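Side-chain contacts in pyocyanin demethylase (Mycobacterium fortuitum subsp. fortuitum DSM 46621 = ATCC 6841, PDB 5K21), which degrades the redox-active phenazine pyocyanin by a tautomerizing demethylation, an activity that inhibits Pseudomonas aeruginosa biofilms: residues Leu116-Val121 with Glu126-Lys131; Ser89-Pro92 with Pro97-Met100; Lys26-Lys31 with Val36-Ile41. All coordinates share one frame; numbering follows the deposited sequence.

Contact 1 of 3, residues Leu116-Val121 with Glu126-Lys131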
loop_
_atom_site.group_PDB
_atom_site.type_symbol
_atom_site.label_atom_id
_atom_site.label_comp_id
_atom_site.label_asym_id
_atom_site.label_seq_id
_atom_site.Cartn_x
_atom_site.Cartn_y
_atom_site.Cartn_z
ATOM N N LEU B 116 -14.886 5.273 -5.287
ATOM C CA LEU B 116 -14.373 6.076 -6.382
ATOM C C LEU B 116 -14.391 5.214 -7.631
ATOM O O LEU B 116 -13.720 4.177 -7.677
ATOM C CB LEU B 116 -12.973 6.575 -6.032
ATOM C CG LEU B 116 -12.212 7.510 -6.974
ATOM C CD1 LEU B 116 -11.080 8.147 -6.222
ATOM C CD2 LEU B 116 -11.624 6.764 -8.155
ATOM N N THR B 117 -15.175 5.622 -8.622
ATOM C CA THR B 117 -15.308 4.851 -9.844
ATOM C C THR B 117 -14.481 5.496 -10.946
ATOM O O THR B 117 -14.661 6.678 -11.269
ATOM C CB THR B 117 -16.769 4.719 -10.256
ATOM O OG1 THR B 117 -17.467 4.004 -9.231
ATOM C CG2 THR B 117 -16.883 3.973 -11.577
ATOM N N VAL B 118 -13.608 4.704 -11.534
ATOM C CA VAL B 118 -12.721 5.150 -12.605
ATOM C C VAL B 118 -13.332 4.714 -13.923
ATOM O O VAL B 118 -13.601 3.526 -14.124
ATOM C CB VAL B 118 -11.322 4.565 -12.442
ATOM C CG1 VAL B 118 -10.383 5.074 -13.557
ATOM C CG2 VAL B 118 -10.780 4.881 -11.084
ATOM N N SER B 119 -13.581 5.669 -14.800
ATOM C CA SER B 119 -14.153 5.409 -16.108
ATOM C C SER B 119 -13.252 6.008 -17.178
ATOM O O SER B 119 -12.557 7.005 -16.949
ATOM C CB SER B 119 -15.588 5.962 -16.209
ATOM O OG SER B 119 -15.600 7.360 -16.029
ATOM N N GLY B 120 -13.224 5.345 -18.328
ATOM C CA GLY B 120 -12.426 5.790 -19.454
ATOM C C GLY B 120 -10.941 5.753 -19.186
ATOM O O GLY B 120 -10.193 6.575 -19.729
ATOM N N VAL B 121 -10.488 4.806 -18.362
ATOM C CA VAL B 121 -9.078 4.748 -18.014
ATOM C C VAL B 121 -8.274 4.612 -19.300
ATOM O O VAL B 121 -8.660 3.884 -20.224
ATOM C CB VAL B 121 -8.811 3.594 -17.031
ATOM C CG1 VAL B 121 -8.949 2.236 -17.727
ATOM C CG2 VAL B 121 -7.450 3.757 -16.361
ATOM N N GLU B 126 -10.814 10.241 -19.287
ATOM C CA GLU B 126 -10.783 9.536 -18.018
ATOM C C GLU B 126 -11.356 10.421 -16.922
ATOM O O GLU B 126 -11.065 11.617 -16.853
ATOM C CB GLU B 126 -9.350 9.137 -17.659
ATOM C CG GLU B 126 -9.289 8.325 -16.380
ATOM C CD GLU B 126 -7.909 7.802 -16.065
ATOM O OE1 GLU B 126 -7.060 7.706 -16.983
ATOM O OE2 GLU B 126 -7.677 7.473 -14.888
ATOM N N LYS B 127 -12.159 9.819 -16.054
ATOM C CA LYS B 127 -12.775 10.531 -14.947
ATOM C C LYS B 127 -12.775 9.654 -13.709
ATOM O O LYS B 127 -12.769 8.421 -13.801
ATOM C CB LYS B 127 -14.219 10.932 -15.259
ATOM C CG LYS B 127 -14.381 11.919 -16.392
ATOM C CD LYS B 127 -15.844 12.336 -16.539
ATOM C CE LYS B 127 -16.056 13.347 -17.661
ATOM N NZ LYS B 127 -15.745 12.793 -19.003
ATOM N N TYR B 128 -12.744 10.316 -12.556
ATOM C CA TYR B 128 -13.029 9.703 -11.269
ATOM C C TYR B 128 -14.353 10.264 -10.789
ATOM O O TYR B 128 -14.521 11.494 -10.736
ATOM C CB TYR B 128 -11.984 10.030 -10.209
ATOM C CG TYR B 128 -10.574 9.643 -10.488
ATOM C CD1 TYR B 128 -10.266 8.597 -11.330
ATOM C CD2 TYR B 128 -9.531 10.328 -9.865
ATOM C CE1 TYR B 128 -8.941 8.244 -11.579
ATOM C CE2 TYR B 128 -8.191 9.968 -10.094
ATOM C CZ TYR B 128 -7.912 8.928 -10.947
ATOM O OH TYR B 128 -6.590 8.566 -11.183
ATOM N N GLU B 129 -15.254 9.380 -10.389
ATOM C CA GLU B 129 -16.516 9.796 -9.780
ATOM C C GLU B 129 -16.508 9.319 -8.334
ATOM O O GLU B 129 -16.440 8.116 -8.064
ATOM C CB GLU B 129 -17.712 9.254 -10.563
ATOM C CG GLU B 129 -19.057 9.703 -10.013
ATOM C CD GLU B 129 -19.240 11.239 -10.061
ATOM O OE1 GLU B 129 -18.780 11.870 -11.048
ATOM O OE2 GLU B 129 -19.850 11.812 -9.121
ATOM N N LEU B 130 -16.524 10.267 -7.411
ATOM C CA LEU B 130 -16.384 9.976 -5.994
ATOM C C LEU B 130 -17.724 10.090 -5.282
ATOM O O LEU B 130 -18.522 10.982 -5.593
ATOM C CB LEU B 130 -15.401 10.942 -5.346
ATOM C CG LEU B 130 -13.926 10.651 -5.622
ATOM C CD1 LEU B 130 -13.565 11.082 -7.039
ATOM C CD2 LEU B 130 -13.066 11.322 -4.622
ATOM N N LYS B 131 -17.969 9.162 -4.357
ATOM C CA LYS B 131 -19.028 9.278 -3.360
ATOM C C LYS B 131 -18.361 9.110 -2.003
ATOM O O LYS B 131 -17.889 8.015 -1.673
ATOM C CB LYS B 131 -20.121 8.238 -3.561
ATOM C CG LYS B 131 -21.272 8.403 -2.551
ATOM C CD LYS B 131 -22.308 7.301 -2.624
ATOM C CE LYS B 131 -23.248 7.379 -1.424
ATOM N NZ LYS B 131 -24.132 6.178 -1.274
#
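Thr117 pairs with Glu129, and Ser119 with Lys127, as the hydrogen-bonded rungs of an antiparallel beta hairpin. The two strand segments run 162° apart in direction. Thr117 N gives a bond of 2.9 Å to Glu129 O, and Glu129 N returns one to Thr117 O. Ser119 and Lys127 form a second such reciprocal pair of hydrogen bonds, with Ser119 N 3.0 Å from Lys127 O. The CA hydrogens of Leu116, Val118 and Tyr128 add weaker contacts to carbonyl oxygens opposite them. Past the last rung, Gly120 has a positive phi, which glycine tolerates easily, and the chain leaves the strand.

Leu116, Val118, Tyr128 and Leu130 occupy the inner face. Leu116 and Leu130 lie alongside each other, with Leu116 CG 3.8 Å from Leu130 CD1. The Tyr128 ring is flanked by two methyls that approach it obliquely. Leu116 CD2 comes to 3.9 Å from Tyr128 CG, and Val118 CG2 to 3.8 Å from Tyr128 CD1. The Glu126 chain is extended, with CG opposite the backbone N (chi1 -177°). This carries its carboxylate along Val121, where Glu126 OE1 lies 3.7 Å from Val121 CA. Glu126 OE2 meets Val118 CG1 at 3.9 Å and is buried without a polar partner in the model. OE1 has weak hydrogen bonds to Ala122 N and Asn21 ND2. On the outer face, Ser119 OG brushes Lys127 CB, while Thr117 OG1 bonds to Thr99 and Glu129 OE1 to Thr16.

The hairpin closes the eight-stranded barrel. Strand 114-119 pairs with strand 98-105 on one flank, and strand 127-132 with strand 13-27 on the other. Tyr128 reaches across the interior to strands 39-48 and 70-80, bonds through OH to Asp56, and touches phenazin-1-ol together with Val118.

Contact 2 of 3, residues Ser89-Pro92 with Pro97-Met100. With 6QF (phenazin-1-ol), chain F.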
loop_
_atom_site.group_PDB
_atom_site.type_symbol
_atom_site.label_atom_id
_atom_site.label_comp_id
_atom_site.label_asym_id
_atom_site.label_seq_id
_atom_site.Cartn_x
_atom_site.Cartn_y
_atom_site.Cartn_z
ATOM N N SER B 89 -8.143 -0.711 -4.615
ATOM C CA SER B 89 -9.004 -1.611 -5.356
ATOM C C SER B 89 -8.287 -2.935 -5.580
ATOM O O SER B 89 -7.053 -3.016 -5.556
ATOM C CB SER B 89 -9.441 -1.028 -6.704
ATOM O OG SER B 89 -8.331 -0.657 -7.513
ATOM N N LEU B 90 -9.095 -3.981 -5.749
ATOM C CA LEU B 90 -8.642 -5.263 -6.282
ATOM C C LEU B 90 -9.670 -5.634 -7.345
ATOM O O LEU B 90 -10.755 -6.133 -7.021
ATOM C CB LEU B 90 -8.534 -6.325 -5.197
ATOM C CG LEU B 90 -8.121 -7.714 -5.706
ATOM C CD1 LEU B 90 -6.666 -7.684 -6.165
ATOM C CD2 LEU B 90 -8.301 -8.780 -4.642
ATOM N N THR B 91 -9.373 -5.337 -8.600
ATOM C CA THR B 91 -10.386 -5.445 -9.650
ATOM C C THR B 91 -9.694 -5.853 -10.921
ATOM O O THR B 91 -8.470 -5.730 -11.050
ATOM C CB THR B 91 -11.108 -4.110 -9.885
ATOM O OG1 THR B 91 -10.160 -3.159 -10.386
ATOM C CG2 THR B 91 -11.720 -3.554 -8.614
ATOM N N PRO B 92 -10.448 -6.298 -11.920
ATOM C CA PRO B 92 -9.878 -6.410 -13.260
ATOM C C PRO B 92 -9.294 -5.077 -13.702
ATOM O O PRO B 92 -9.816 -4.008 -13.379
ATOM C CB PRO B 92 -11.072 -6.834 -14.122
ATOM C CG PRO B 92 -12.001 -7.532 -13.161
ATOM C CD PRO B 92 -11.836 -6.796 -11.859
ATOM N N PRO B 97 -15.198 0.429 -16.537
ATOM C CA PRO B 97 -15.183 1.177 -15.281
ATOM C C PRO B 97 -14.922 0.225 -14.126
ATOM O O PRO B 97 -15.375 -0.918 -14.128
ATOM C CB PRO B 97 -16.592 1.775 -15.194
ATOM C CG PRO B 97 -17.176 1.656 -16.547
ATOM C CD PRO B 97 -16.501 0.506 -17.222
ATOM N N PHE B 98 -14.169 0.686 -13.142
ATOM C CA PHE B 98 -14.004 -0.084 -11.919
ATOM C C PHE B 98 -14.085 0.857 -10.735
ATOM O O PHE B 98 -13.828 2.059 -10.853
ATOM C CB PHE B 98 -12.682 -0.869 -11.890
ATOM C CG PHE B 98 -11.461 0.002 -11.998
ATOM C CD1 PHE B 98 -11.016 0.437 -13.233
ATOM C CD2 PHE B 98 -10.766 0.381 -10.865
ATOM C CE1 PHE B 98 -9.876 1.238 -13.336
ATOM C CE2 PHE B 98 -9.621 1.191 -10.959
ATOM C CZ PHE B 98 -9.191 1.611 -12.197
ATOM N N THR B 99 -14.476 0.301 -9.597
ATOM C CA THR B 99 -14.761 1.074 -8.403
ATOM C C THR B 99 -13.764 0.706 -7.318
ATOM O O THR B 99 -13.571 -0.473 -7.004
ATOM C CB THR B 99 -16.192 0.846 -7.937
ATOM O OG1 THR B 99 -17.086 1.331 -8.946
ATOM C CG2 THR B 99 -16.459 1.589 -6.619
ATOM N N MET B 100 -13.136 1.724 -6.768
ATOM C CA MET B 100 -12.181 1.638 -5.680
ATOM C C MET B 100 -12.876 2.012 -4.387
ATOM O O MET B 100 -13.876 2.738 -4.386
ATOM C CB MET B 100 -10.994 2.587 -5.903
ATOM C CG MET B 100 -10.379 2.532 -7.287
ATOM S SD MET B 100 -8.919 3.594 -7.406
ATOM C CE MET B 100 -7.743 2.648 -6.443
HETATM C C4 6QF F . -3.311 3.046 -13.828
HETATM C C5 6QF F . -2.296 2.362 -14.656
HETATM C C6 6QF F . -1.553 3.011 -15.595
HETATM C C10 6QF F . -5.137 4.528 -12.400
HETATM C C13 6QF F . -6.865 4.604 -10.658
HETATM C C15 6QF F . -5.813 2.520 -11.149
HETATM C C1 6QF F . -1.736 4.418 -15.800
HETATM C C2 6QF F . -2.642 5.090 -15.073
HETATM C C3 6QF F . -3.479 4.467 -14.051
HETATM N N7 6QF F . -4.387 5.168 -13.338
HETATM N N8 6QF F . -4.065 2.401 -12.897
HETATM C C9 6QF F . -4.974 3.122 -12.171
HETATM C C11 6QF F . -6.126 5.220 -11.587
HETATM C C14 6QF F . -6.706 3.207 -10.430
HETATM O O19 6QF F . -2.146 1.040 -14.443
#
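Ser89 meets Met100 and Thr91 meets Phe98 where a beta hairpin forms part of the phenazin-1-ol pocket. Phe98 and Met100 are the two pocket residues here. The strands are antiparallel but splay apart toward the turn. The CA atoms of Ser89 and Met100 are 4.6 Å apart, and those of Thr91 and Phe98 6.9 Å. No hydrogen bond crosses between the segments.

Side chains fill the gap. Thr91 and Phe98 cross at about a right angle, with Thr91 OG1 3.6 Å from Phe98 CD2. The approach to the ring is oblique. Phe98 CG sits between the backbone N and the carbonyl carbon (chi1 60°). The ring thereby presents its edge to the ligand, with Phe98 CZ 3.4 Å from C14 of phenazin-1-ol. Met100 is extended as far as SD and bends there (chi3 73°). The bend brings Met100 CE back to 3.5 Å from Ser89 OG. Met100 SD itself lies 3.8 Å from ligand C14.

Each strand is hydrogen-bonded through its backbone to its other neighbour: Ser89 to Cys74, a member of the Cys60-Cys74 disulfide, and Phe98 to Val118.

The contact is thus one of van der Waals packing. It offers the unsubstituted ring of the phenazine a carbon and sulfur surface, while the ligand's hydrogen bonds go to Asp40 and His93.

Contact 3 of 3, residues Lys26-Lys31 with Val36-Ile41. With CA (calcium ion), chain G; 6QF (phenazin-1-ol), chain F.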
loop_
_atom_site.group_PDB
_atom_site.type_symbol
_atom_site.label_atom_id
_atom_site.label_comp_id
_atom_site.label_asym_id
_atom_site.label_seq_id
_atom_site.Cartn_x
_atom_site.Cartn_y
_atom_site.Cartn_z
ATOM N N LYS B 26 5.268 1.383 -16.728
ATOM C CA LYS B 26 4.739 0.022 -16.720
ATOM C C LYS B 26 5.925 -0.919 -16.566
ATOM O O LYS B 26 6.723 -1.068 -17.488
ATOM C CB LYS B 26 3.932 -0.281 -17.980
ATOM C CG LYS B 26 2.674 0.550 -18.072
ATOM C CD LYS B 26 1.908 0.408 -19.365
ATOM C CE LYS B 26 0.607 1.190 -19.223
ATOM N NZ LYS B 26 -0.137 1.465 -20.479
ATOM N N HIS B 27 6.080 -1.490 -15.375
ATOM C CA HIS B 27 7.175 -2.418 -15.133
ATOM C C HIS B 27 6.764 -3.803 -15.625
ATOM O O HIS B 27 5.847 -4.424 -15.078
ATOM C CB HIS B 27 7.513 -2.472 -13.650
ATOM C CG HIS B 27 8.145 -1.224 -13.117
ATOM N ND1 HIS B 27 9.039 -0.464 -13.844
ATOM C CD2 HIS B 27 8.004 -0.602 -11.920
ATOM C CE1 HIS B 27 9.418 0.575 -13.118
ATOM N NE2 HIS B 27 8.821 0.507 -11.944
ATOM N N ASP B 28 7.469 -4.300 -16.635
ATOM C CA ASP B 28 7.247 -5.645 -17.149
ATOM C C ASP B 28 8.289 -6.518 -16.479
ATOM O O ASP B 28 9.362 -6.775 -17.011
ATOM C CB ASP B 28 7.362 -5.687 -18.665
ATOM C CG ASP B 28 6.998 -7.039 -19.223
ATOM O OD1 ASP B 28 6.801 -7.975 -18.414
ATOM O OD2 ASP B 28 6.912 -7.174 -20.454
ATOM N N PHE B 29 7.977 -6.899 -15.247
ATOM C CA PHE B 29 8.846 -7.745 -14.462
ATOM C C PHE B 29 8.603 -9.202 -14.834
ATOM O O PHE B 29 7.815 -9.517 -15.728
ATOM C CB PHE B 29 8.599 -7.509 -12.976
ATOM C CG PHE B 29 9.017 -6.143 -12.473
ATOM C CD1 PHE B 29 10.188 -5.544 -12.905
ATOM C CD2 PHE B 29 8.251 -5.503 -11.505
ATOM C CE1 PHE B 29 10.575 -4.307 -12.400
ATOM C CE2 PHE B 29 8.618 -4.254 -11.005
ATOM C CZ PHE B 29 9.785 -3.664 -11.443
ATOM N N GLY B 30 9.294 -10.096 -14.140
ATOM C CA GLY B 30 9.046 -11.518 -14.300
ATOM C C GLY B 30 9.228 -11.951 -15.741
ATOM O O GLY B 30 10.152 -11.516 -16.435
ATOM N N LYS B 31 8.319 -12.780 -16.220
ATOM C CA LYS B 31 8.392 -13.184 -17.617
ATOM C C LYS B 31 7.999 -11.988 -18.470
ATOM O O LYS B 31 7.015 -11.308 -18.147
ATOM C CB LYS B 31 7.463 -14.365 -17.904
ATOM N N VAL B 36 1.680 -12.231 -13.617
ATOM C CA VAL B 36 1.696 -11.911 -12.198
ATOM C C VAL B 36 3.010 -11.235 -11.864
ATOM O O VAL B 36 4.079 -11.651 -12.333
ATOM C CB VAL B 36 1.476 -13.181 -11.352
ATOM C CG1 VAL B 36 2.528 -14.228 -11.643
ATOM C CG2 VAL B 36 1.471 -12.835 -9.877
ATOM N N GLY B 37 2.921 -10.135 -11.104
ATOM C CA GLY B 37 4.089 -9.421 -10.636
ATOM C C GLY B 37 4.431 -8.190 -11.428
ATOM O O GLY B 37 5.321 -7.435 -11.019
ATOM N N ASP B 38 3.780 -7.962 -12.556
ATOM C CA ASP B 38 4.019 -6.719 -13.239
ATOM C C ASP B 38 3.407 -5.596 -12.419
ATOM O O ASP B 38 2.596 -5.821 -11.510
ATOM C CB ASP B 38 3.466 -6.776 -14.662
ATOM C CG ASP B 38 4.245 -7.743 -15.541
ATOM O OD1 ASP B 38 5.382 -8.091 -15.172
ATOM O OD2 ASP B 38 3.762 -8.138 -16.609
ATOM N N MET B 39 3.807 -4.373 -12.736
ATOM C CA MET B 39 3.407 -3.253 -11.900
ATOM C C MET B 39 3.390 -1.969 -12.698
ATOM O O MET B 39 4.258 -1.742 -13.547
ATOM C CB MET B 39 4.393 -3.168 -10.735
ATOM C CG MET B 39 4.222 -2.064 -9.764
ATOM S SD MET B 39 5.687 -2.071 -8.711
ATOM C CE MET B 39 5.929 -3.787 -8.367
ATOM N N ASP B 40 2.401 -1.131 -12.414
ATOM C CA ASP B 40 2.323 0.207 -12.975
ATOM C C ASP B 40 2.441 1.209 -11.848
ATOM O O ASP B 40 1.786 1.064 -10.813
ATOM C CB ASP B 40 1.008 0.444 -13.700
ATOM C CG ASP B 40 0.841 -0.419 -14.917
ATOM O OD1 ASP B 40 1.812 -1.087 -15.352
ATOM O OD2 ASP B 40 -0.294 -0.432 -15.437
ATOM N N ILE B 41 3.252 2.241 -12.067
ATOM C CA ILE B 41 3.382 3.354 -11.138
ATOM C C ILE B 41 3.060 4.617 -11.929
ATOM O O ILE B 41 3.498 4.757 -13.074
ATOM C CB ILE B 41 4.790 3.401 -10.506
ATOM C CG1 ILE B 41 5.001 2.132 -9.653
ATOM C CG2 ILE B 41 4.961 4.641 -9.642
ATOM C CD1 ILE B 41 6.414 1.881 -9.188
HETATM CA CA CA G . 5.863 -9.533 -17.081
HETATM C C4 6QF F . -3.311 3.046 -13.828
HETATM C C5 6QF F . -2.296 2.362 -14.656
HETATM C C6 6QF F . -1.553 3.011 -15.595
HETATM C C10 6QF F . -5.137 4.528 -12.400
HETATM C C13 6QF F . -6.865 4.604 -10.658
HETATM C C15 6QF F . -5.813 2.520 -11.149
HETATM C C1 6QF F . -1.736 4.418 -15.800
HETATM C C2 6QF F . -2.642 5.090 -15.073
HETATM C C3 6QF F . -3.479 4.467 -14.051
HETATM N N7 6QF F . -4.387 5.168 -13.338
HETATM N N8 6QF F . -4.065 2.401 -12.897
HETATM C C9 6QF F . -4.974 3.122 -12.171
HETATM C C11 6QF F . -6.126 5.220 -11.587
HETATM C C14 6QF F . -6.706 3.207 -10.430
HETATM O O19 6QF F . -2.146 1.040 -14.443
#
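Asp28 and Asp38 share a calcium ion at the loop end of this beta hairpin. Asp38 chelates it with both oxygens, OD1 at 2.4 Å and OD2 at 2.6 Å from the calcium. Asp28 binds through OD1 alone. The two carboxylates lie side by side with their planes 77° apart. The carbonyl oxygens of Phe29 and Lys31 also bind the metal, and Gly33 O and Asp35 OD1 complete a shell of seven oxygens.

Two backbone bonds join His27 and Met39. His27 N to Met39 O is short, 2.6 Å, and the donor sits nearly in line with the C=O bond. Met39 N to His27 O is longer, 3.1 Å, and uses a lone pair in the carbonyl plane. One residue further along, Asp40 OD2 accepts a hydrogen bond of 2.6 Å from the hydroxyl O19 of phenazin-1-ol. Asp40 OD1 turns to the Lys26 chain, 3.3 Å from its CG, but the Lys26 ammonium group extends beyond it without touching.

Around these polar groups is a layer of packing. The Phe29 ring takes His27 CB over one face, and at its edge it meets Gly37 O and Met39 CE, the latter 3.8 Å from Phe29 CE2. Ile41 CD1 touches the imidazole of His27 obliquely. These residues continue into the trimer. His27 NE2 bonds to Gly37 O of the third subunit, Phe29 rings of neighbouring subunits meet, and Met39 packs on Met39 of both other copies.

Calcium probably offsets the charge of the clustered carboxylates and fixes the loop between the strands. The same hairpin therefore ties a metal-bound loop to the subunit interface, and carries, on the strand beyond, the acceptor for the ligand hydroxyl.

In the fold
Each of the three contacts lies in a different hairpin of one eight-stranded antiparallel barrel, in the chain order 3, 2, 1. Contacts 1 and 2 have centres about 10 Å apart and are joined directly, because strands 98-105 and 114-119 are neighbours. Leu116 O lies 2.7 Å from Met100 N, a probable hydrogen bond. Contact 3 stands apart, its centre about 18 Å from that of contact 2 and 23 Å from that of contact 1. Phenazin-1-ol bridges the gap. Its unsubstituted ring rests near contacts 1 and 2, while its hydroxyl reaches contact 3. Calcium lies further out, in the loop of contact 3, away from the pocket.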